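Local coordinates for protein aminopeptidase C (Lactobacillus rhamnosus, PDB 4K7C) that is a cysteine peptidase of the papain-like C1 family that probably removes amino-terminal residues from peptides, as its bleomycin hydrolase relatives do, at residues A[173-176]-A[177-180]. Residues are numbered along the deposited sequence; the frame is centred on the assembly and turned at random.
Sequences NGLL and NLKL
Leu176 and Leu180 meet one turn apart on the alpha-helix of residues 170-192, in a papain-like cysteine peptidase, their side chains crossing at an angle with Leu176 CG 4.2 Å from Leu180 CD1. Their first torsions differ: Leu176 CG lies anti to the backbone N (chi1 179°), whereas Leu180 CG sits beside its own N (chi1 -62°) and leans back over the preceding turn, 3.2 Å from Leu176 O. On another side of the helix Leu175 and Leu178 make a similar apolar contact, CD1 of Leu175 4.3 Å from CD2 of Leu178. The first pair packs on helix 96-117, Leu176 against Lys104 and Ser108, Leu180 against Phe111 and Tyr112, while Leu175 and Leu178 reach Phe343 and Met349 of a second subunit. Asn173 and Asn177, also one turn apart, both use OD1 to accept from Gln136 NE2, so a single loop amide bridges the two turns. Asn177 CG folds back beside its backbone N and comes within 3.1 Å of Asn173 O, the carbonyl oxygen that accepts the hydrogen bond from Asn177 N. The Lys179 chain leads NZ away to salt bridges with Asp183, Glu210 and Asp211, a cluster of carboxylates likely to favour its charged form. Successive i to i+4 backbone bonds join the turns, among them Leu180 N to Leu176 O at 2.9 Å, with an N-H...O angle of 162°.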
loop_
_atom_site.group_PDB
_atom_site.type_symbol
_atom_site.label_atom_id
_atom_site.label_comp_id
_atom_site.label_asym_id
_atom_site.label_seq_id
_atom_site.Cartn_x
_atom_site.Cartn_y
_atom_site.Cartn_z
ATOM N N ASN A 173 25.637 13.634 -9.100
ATOM C CA ASN A 173 25.952 15.067 -9.147
ATOM C C ASN A 173 26.716 15.492 -7.892
ATOM O O ASN A 173 27.678 16.281 -7.994
ATOM C CB ASN A 173 24.712 15.940 -9.308
ATOM C CG ASN A 173 24.165 15.830 -10.698
ATOM O OD1 ASN A 173 24.921 15.931 -11.662
ATOM N ND2 ASN A 173 22.897 15.561 -10.824
ATOM N N GLY A 174 26.318 14.962 -6.724
ATOM C CA GLY A 174 27.034 15.325 -5.481
ATOM C C GLY A 174 28.506 14.961 -5.527
ATOM O O GLY A 174 29.399 15.745 -5.194
ATOM N N LEU A 175 28.809 13.741 -5.965
ATOM C CA LEU A 175 30.207 13.251 -5.979
ATOM C C LEU A 175 30.984 13.886 -7.115
ATOM O O LEU A 175 32.113 14.318 -6.894
ATOM C CB LEU A 175 30.262 11.703 -6.149
ATOM C CG LEU A 175 31.660 11.075 -6.155
ATOM C CD1 LEU A 175 32.355 11.359 -4.829
ATOM C CD2 LEU A 175 31.527 9.562 -6.484
ATOM N N LEU A 176 30.324 14.124 -8.242
ATOM C CA LEU A 176 31.078 14.685 -9.362
ATOM C C LEU A 176 31.408 16.174 -9.043
ATOM O O LEU A 176 32.509 16.653 -9.327
ATOM C CB LEU A 176 30.344 14.509 -10.681
ATOM C CG LEU A 176 31.036 15.074 -11.935
ATOM C CD1 LEU A 176 32.387 14.407 -12.074
ATOM C CD2 LEU A 176 30.115 14.786 -13.085
ATOM N N ASN A 177 30.452 16.861 -8.444
ATOM C CA ASN A 177 30.672 18.268 -8.078
ATOM C C ASN A 177 31.796 18.374 -7.074
ATOM O O ASN A 177 32.632 19.278 -7.155
ATOM C CB ASN A 177 29.349 18.887 -7.592
ATOM C CG ASN A 177 28.442 19.226 -8.699
ATOM O OD1 ASN A 177 28.807 19.220 -9.900
ATOM N ND2 ASN A 177 27.217 19.520 -8.356
ATOM N N LEU A 178 31.859 17.413 -6.154
ATOM C CA LEU A 178 32.906 17.426 -5.131
ATOM C C LEU A 178 34.256 17.254 -5.807
ATOM O O LEU A 178 35.223 18.027 -5.615
ATOM C CB LEU A 178 32.658 16.338 -4.154
ATOM C CG LEU A 178 33.815 15.871 -3.270
ATOM C CD1 LEU A 178 34.449 17.012 -2.489
ATOM C CD2 LEU A 178 33.432 14.733 -2.337
ATOM N N LYS A 179 34.279 16.277 -6.713
ATOM C CA LYS A 179 35.510 15.969 -7.495
ATOM C C LYS A 179 35.979 17.229 -8.293
ATOM O O LYS A 179 37.182 17.611 -8.262
ATOM C CB LYS A 179 35.257 14.778 -8.443
ATOM C CG LYS A 179 36.427 14.424 -9.355
ATOM C CD LYS A 179 37.696 14.072 -8.628
ATOM C CE LYS A 179 38.685 13.278 -9.477
ATOM N NZ LYS A 179 38.952 13.912 -10.731
ATOM N N LEU A 180 35.066 17.872 -8.998
ATOM C CA LEU A 180 35.399 19.006 -9.823
ATOM C C LEU A 180 35.883 20.159 -9.000
ATOM O O LEU A 180 36.919 20.787 -9.338
ATOM C CB LEU A 180 34.260 19.445 -10.693
ATOM C CG LEU A 180 33.743 18.464 -11.713
ATOM C CD1 LEU A 180 32.479 18.990 -12.359
ATOM C CD2 LEU A 180 34.846 18.109 -12.751
#